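Local coordinates for protein glycoside Hydrolase Family 43_12 (Metagenome, PDB 7JVH) that probably hydrolyses xylosidic or arabinofuranosidic bonds in plant cell-wall polysaccharides, as many glycoside hydrolases of family 43 do, at residues V490-Q495 against T550-G555; T134-T139 against V151-D156. All blocks are in the same frame, centred on the assembly; numbering follows the deposited sequence.

Contact 2 comes first along the chain and lies in the family 43 module, a five-bladed beta-propeller that in this family holds the active site, where it pairs strands 134-142 and 148-154 of one four-stranded blade. Contact 1 follows in the C-terminal concanavalin A-like sandwich. There, a loop after strand 482-489 meets the short helix 550-553, which precedes strand 560-566 of the same sheet. Their centres are 34 Å apart, on opposite sides of the chain's centre, and nearest atoms stay about 15 Å from each other. They share no sheet: one builds the buried interior of a blade, the other fastens surface segments of the sandwich close to where it meets the propeller.

Contact 1 (V490-Q495 against T550-G555); sequences VRPQRQ and TNFAGG
Pro492 lies over one face of the Phe552 ring, its CB 4.0 Å from the ring centroid and offset toward the rim, a CH-pi contact. Val490 comes in obliquely, its side chain crossing that of Phe552 at about a right angle and bringing CG1 within 3.6 Å of Phe552 CZ. The CB of Phe552 is directed away from the loop, but with CG anti to the backbone N (chi1 179°) the ring swings back to reach it. A rigid proline suits this place because its CB, CG and CD offer the aromatic a broad apolar surface. The backbone adds a polar clasp: Gln493 N donates to Phe552 O at 3.0 Å, nearly straight (164°) and in the carbonyl plane. This is a surface contact of the concanavalin A-like beta-sandwich, in which the loop between strands 482-489 and 501-507 closes on the short helix 550-553. The loop reverses in a beta turn, Gln495 N bonding Pro492 O at 3.1 Å, and so presents Gln493 to the helix end. There Gln493 CG packs 3.2 Å from Gly554 N. Glycine fits because Gly554 leaves the helix with positive phi, and any CB would run into Gln493 CG. Beyond CG the glutamine chain is extended, and a water accepting from Gly555 N at 2.8 Å also makes a weak bond to Gln493 OE1, which takes another weak bond from Arg494 NH1. On the helix, Asn551 OD1 accepts from the backbone N of Val330, tying this helical turn to the propeller module.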
loop_
_atom_site.group_PDB
_atom_site.type_symbol
_atom_site.label_atom_id
_atom_site.label_comp_id
_atom_site.label_asym_id
_atom_site.label_seq_id
_atom_site.Cartn_x
_atom_site.Cartn_y
_atom_site.Cartn_z
ATOM N N VAL A 490 12.932 -17.855 -5.739
ATOM C CA VAL A 490 11.976 -18.277 -4.726
ATOM C C VAL A 490 12.646 -18.351 -3.346
ATOM O O VAL A 490 13.601 -19.103 -3.172
ATOM C CB VAL A 490 11.414 -19.670 -5.078
ATOM C CG1 VAL A 490 10.272 -20.035 -4.129
ATOM C CG2 VAL A 490 10.957 -19.721 -6.540
ATOM N N ARG A 491 12.138 -17.574 -2.376
ATOM C CA ARG A 491 12.601 -17.630 -0.974
ATOM C C ARG A 491 11.449 -17.535 0.025
ATOM O O ARG A 491 10.936 -16.445 0.282
ATOM C CB ARG A 491 13.614 -16.519 -0.661
ATOM C CG ARG A 491 14.182 -16.595 0.777
ATOM C CD ARG A 491 15.079 -15.419 1.127
ATOM N NE ARG A 491 14.332 -14.182 1.078
ATOM C CZ ARG A 491 14.845 -12.958 0.949
ATOM N NH1 ARG A 491 16.163 -12.765 0.875
ATOM N NH2 ARG A 491 13.993 -11.922 0.882
ATOM N N PRO A 492 11.016 -18.658 0.642
ATOM C CA PRO A 492 10.021 -18.595 1.715
ATOM C C PRO A 492 10.530 -17.850 2.959
ATOM O O PRO A 492 11.735 -17.789 3.195
ATOM C CB PRO A 492 9.751 -20.071 2.039
ATOM C CG PRO A 492 10.889 -20.834 1.476
ATOM C CD PRO A 492 11.449 -20.032 0.334
ATOM N N GLN A 493 9.591 -17.278 3.719
ATOM C CA GLN A 493 9.834 -16.511 4.937
ATOM C C GLN A 493 11.108 -16.823 5.719
ATOM O O GLN A 493 11.960 -15.949 5.915
ATOM C CB GLN A 493 8.663 -16.738 5.894
ATOM C CG GLN A 493 7.564 -15.719 5.739
ATOM C CD GLN A 493 6.481 -15.903 6.758
ATOM O OE1 GLN A 493 6.391 -15.136 7.726
ATOM N NE2 GLN A 493 5.658 -16.929 6.567
ATOM N N ARG A 494 11.205 -18.071 6.189
ATOM C CA ARG A 494 12.163 -18.479 7.207
ATOM C C ARG A 494 13.525 -18.922 6.662
ATOM O O ARG A 494 14.421 -19.238 7.440
ATOM C CB ARG A 494 11.539 -19.611 8.044
ATOM C CG ARG A 494 10.315 -19.162 8.837
ATOM C CD ARG A 494 10.768 -18.243 9.956
ATOM N NE ARG A 494 9.663 -17.766 10.788
ATOM C CZ ARG A 494 8.841 -16.769 10.453
ATOM N NH1 ARG A 494 8.985 -16.121 9.292
ATOM N NH2 ARG A 494 7.861 -16.406 11.285
ATOM N N GLN A 495 13.665 -18.947 5.332
ATOM C CA GLN A 495 14.844 -19.482 4.659
ATOM C C GLN A 495 15.779 -18.336 4.270
ATOM O O GLN A 495 15.326 -17.273 3.850
ATOM C CB GLN A 495 14.406 -20.316 3.453
ATOM C CG GLN A 495 15.487 -20.851 2.523
ATOM C CD GLN A 495 14.889 -21.574 1.310
ATOM O OE1 GLN A 495 13.949 -22.349 1.470
ATOM N NE2 GLN A 495 15.404 -21.304 0.091
ATOM N N THR A 550 2.190 -12.791 0.307
ATOM C CA THR A 550 2.525 -12.498 1.684
ATOM C C THR A 550 2.651 -13.777 2.508
ATOM O O THR A 550 3.571 -13.916 3.302
ATOM C CB THR A 550 1.477 -11.556 2.272
ATOM O OG1 THR A 550 1.701 -10.243 1.719
ATOM C CG2 THR A 550 1.546 -11.517 3.791
ATOM N N ASN A 551 1.715 -14.707 2.298
ATOM C CA ASN A 551 1.667 -15.977 3.032
ATOM C C ASN A 551 2.959 -16.754 2.926
ATOM O O ASN A 551 3.387 -17.343 3.904
ATOM C CB ASN A 551 0.519 -16.858 2.534
ATOM C CG ASN A 551 -0.829 -16.139 2.569
ATOM O OD1 ASN A 551 -1.095 -15.243 1.758
ATOM N ND2 ASN A 551 -1.670 -16.516 3.521
ATOM N N PHE A 552 3.566 -16.750 1.728
ATOM C CA PHE A 552 4.751 -17.539 1.435
ATOM C C PHE A 552 6.066 -16.809 1.784
ATOM O O PHE A 552 6.952 -17.397 2.383
ATOM C CB PHE A 552 4.725 -17.982 -0.028
ATOM C CG PHE A 552 5.914 -18.797 -0.446
ATOM C CD1 PHE A 552 5.941 -20.175 -0.258
ATOM C CD2 PHE A 552 7.000 -18.193 -1.039
ATOM C CE1 PHE A 552 7.042 -20.916 -0.635
ATOM C CE2 PHE A 552 8.103 -18.943 -1.445
ATOM C CZ PHE A 552 8.120 -20.303 -1.243
ATOM N N ALA A 553 6.158 -15.525 1.419
ATOM C CA ALA A 553 7.359 -14.724 1.544
ATOM C C ALA A 553 7.412 -13.851 2.795
ATOM O O ALA A 553 8.420 -13.202 3.067
ATOM C CB ALA A 553 7.462 -13.823 0.335
ATOM N N GLY A 554 6.303 -13.795 3.530
ATOM C CA GLY A 554 6.178 -12.898 4.667
ATOM C C GLY A 554 6.132 -11.474 4.194
ATOM O O GLY A 554 6.122 -11.218 3.004
ATOM N N GLY A 555 6.082 -10.538 5.138
ATOM C CA GLY A 555 6.098 -9.123 4.829
ATOM C C GLY A 555 4.775 -8.454 5.049
ATOM O O GLY A 555 3.843 -9.037 5.602
HETATM O O HOH W 1 6.828 -11.676 7.588
#

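Contact 2 (T134-T139 against V151-D156)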
loop_
_atom_site.group_PDB
_atom_site.type_symbol
_atom_site.label_atom_id
_atom_site.label_comp_id
_atom_site.label_asym_id
_atom_site.label_seq_id
_atom_site.Cartn_x
_atom_site.Cartn_y
_atom_site.Cartn_z
ATOM N N THR A 134 -3.388 23.801 9.209
ATOM C CA THR A 134 -2.183 23.085 8.806
ATOM C C THR A 134 -2.434 21.599 8.749
ATOM O O THR A 134 -3.111 21.052 9.618
ATOM C CB THR A 134 -1.002 23.327 9.779
ATOM O OG1 THR A 134 -0.835 24.736 10.008
ATOM C CG2 THR A 134 0.300 22.758 9.194
ATOM N N PHE A 135 -1.869 20.960 7.720
ATOM C CA PHE A 135 -1.919 19.507 7.544
ATOM C C PHE A 135 -0.672 18.843 8.154
ATOM O O PHE A 135 0.395 19.445 8.243
ATOM C CB PHE A 135 -2.053 19.148 6.063
ATOM C CG PHE A 135 -3.390 19.508 5.460
ATOM C CD1 PHE A 135 -3.638 20.799 4.976
ATOM C CD2 PHE A 135 -4.398 18.559 5.360
ATOM C CE1 PHE A 135 -4.861 21.125 4.422
ATOM C CE2 PHE A 135 -5.624 18.880 4.806
ATOM C CZ PHE A 135 -5.858 20.164 4.337
ATOM N N TYR A 136 -0.837 17.578 8.555
ATOM C CA TYR A 136 0.174 16.766 9.229
ATOM C C TYR A 136 0.105 15.340 8.684
ATOM O O TYR A 136 -0.963 14.731 8.660
ATOM C CB TYR A 136 -0.107 16.734 10.732
ATOM C CG TYR A 136 0.149 18.035 11.454
ATOM C CD1 TYR A 136 -0.850 19.004 11.583
ATOM C CD2 TYR A 136 1.386 18.288 12.031
ATOM C CE1 TYR A 136 -0.608 20.191 12.245
ATOM C CE2 TYR A 136 1.640 19.475 12.713
ATOM C CZ TYR A 136 0.638 20.427 12.814
ATOM O OH TYR A 136 0.861 21.604 13.480
HETATM N N MSE A 137 1.246 14.821 8.228
HETATM C CA MSE A 137 1.379 13.407 7.915
HETATM C C MSE A 137 2.428 12.815 8.853
HETATM O O MSE A 137 3.613 13.130 8.738
HETATM C CB MSE A 137 1.770 13.227 6.442
HETATM C CG MSE A 137 1.452 11.857 5.882
HETATM SE SE MSE A 137 2.604 10.469 6.627
HETATM C CE MSE A 137 1.365 9.543 7.740
ATOM N N ILE A 138 1.978 11.972 9.788
ATOM C CA ILE A 138 2.851 11.392 10.797
ATOM C C ILE A 138 2.916 9.857 10.672
ATOM O O ILE A 138 1.896 9.186 10.571
ATOM C CB ILE A 138 2.411 11.819 12.221
ATOM C CG1 ILE A 138 3.468 11.437 13.253
ATOM C CG2 ILE A 138 1.073 11.208 12.599
ATOM C CD1 ILE A 138 3.157 11.957 14.650
ATOM N N THR A 139 4.137 9.316 10.728
ATOM C CA THR A 139 4.393 7.893 10.517
ATOM C C THR A 139 5.712 7.429 11.153
ATOM O O THR A 139 6.442 8.228 11.742
ATOM C CB THR A 139 4.411 7.599 9.004
ATOM O OG1 THR A 139 4.473 6.189 8.788
ATOM C CG2 THR A 139 5.578 8.273 8.330
ATOM N N VAL A 151 7.191 13.279 11.458
ATOM C CA VAL A 151 6.035 13.975 10.925
ATOM C C VAL A 151 6.456 14.980 9.845
ATOM O O VAL A 151 7.522 15.589 9.940
ATOM C CB VAL A 151 5.221 14.668 12.055
ATOM C CG1 VAL A 151 6.022 15.747 12.750
ATOM C CG2 VAL A 151 3.917 15.246 11.517
ATOM N N VAL A 152 5.621 15.118 8.810
ATOM C CA VAL A 152 5.772 16.146 7.777
ATOM C C VAL A 152 4.500 17.004 7.708
ATOM O O VAL A 152 3.411 16.545 8.060
ATOM C CB VAL A 152 6.087 15.545 6.390
ATOM C CG1 VAL A 152 7.360 14.710 6.424
ATOM C CG2 VAL A 152 4.947 14.696 5.893
ATOM N N LYS A 153 4.659 18.250 7.253
ATOM C CA LYS A 153 3.606 19.260 7.293
ATOM C C LYS A 153 3.430 19.983 5.970
ATOM O O LYS A 153 4.339 20.030 5.160
ATOM C CB LYS A 153 3.912 20.299 8.375
ATOM C CG LYS A 153 4.069 19.710 9.758
ATOM C CD LYS A 153 3.917 20.744 10.857
ATOM C CE LYS A 153 4.965 21.817 10.848
ATOM N NZ LYS A 153 4.673 22.778 11.937
ATOM N N THR A 154 2.244 20.573 5.790
ATOM C CA THR A 154 1.925 21.400 4.629
ATOM C C THR A 154 0.682 22.246 4.871
ATOM O O THR A 154 -0.181 21.880 5.664
ATOM C CB THR A 154 1.708 20.552 3.359
ATOM O OG1 THR A 154 1.543 21.423 2.239
ATOM C CG2 THR A 154 0.482 19.671 3.476
ATOM N N LYS A 155 0.608 23.389 4.178
ATOM C CA LYS A 155 -0.606 24.199 4.111
ATOM C C LYS A 155 -1.590 23.753 3.013
ATOM O O LYS A 155 -2.762 24.115 3.062
ATOM C CB LYS A 155 -0.252 25.680 3.914
ATOM C CG LYS A 155 0.531 26.304 5.062
ATOM C CD LYS A 155 -0.295 26.422 6.351
ATOM C CE LYS A 155 -0.713 27.849 6.676
ATOM N NZ LYS A 155 -0.954 28.006 8.140
ATOM N N ASP A 156 -1.095 22.959 2.054
ATOM C CA ASP A 156 -1.806 22.602 0.836
ATOM C C ASP A 156 -1.136 21.376 0.209
ATOM O O ASP A 156 -0.079 21.487 -0.408
ATOM C CB ASP A 156 -1.808 23.798 -0.121
ATOM C CG ASP A 156 -2.468 23.486 -1.475
ATOM O OD1 ASP A 156 -3.130 22.428 -1.623
ATOM O OD2 ASP A 156 -2.322 24.321 -2.399
#
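Met137, a selenomethionine, and Val152 form a hydrogen-bonded antiparallel pair: Met137 N reaches Val152 O at 2.8 Å, almost straight at 173°, and Val152 N returns a bond of 2.8 Å to Met137 O. Phe135 and Thr154 repeat this less evenly, for Phe135 N bonds Thr154 O at 2.8 Å, whereas Thr154 N approaches Phe135 O at 3.3 Å from above the carbonyl plane. On the face carrying Tyr136, the phenol ring runs alongside the methylenes of Lys153, with Lys153 CG 3.8 Å from Tyr136 CD2. Val151 CG2 meets the ring edge in its plane, and a beta-branched valine is at home in such an extended strand. The ring gets there with CG anti to the carbonyl carbon (chi1 -71°). On the other face, Met137 CB packs 3.5 Å from Val152 CG2. Further out, Thr154 OG1 accepts from Asp156 N at 3.1 Å, an ST turn where the strand gives way to a loop, and bonds Gly160 O as well. These are the two middle strands of a propeller blade, joined as a beta hairpin. Phe135 meets Tyr74 of the preceding blade edge-to-face, while Tyr136 meets Phe178 of the following one. An alanine at Tyr136 is likely to open a gap between Val151, Lys153 and Phe178 and to deprive Asn132 ND2 of the phenol oxygen it bonds. Lysine serves two purposes here: its methylenes line the aromatic within the blade, while Lys153 NZ forms a salt bridge with Asp214 of the next one, pairing the charge across the blade boundary.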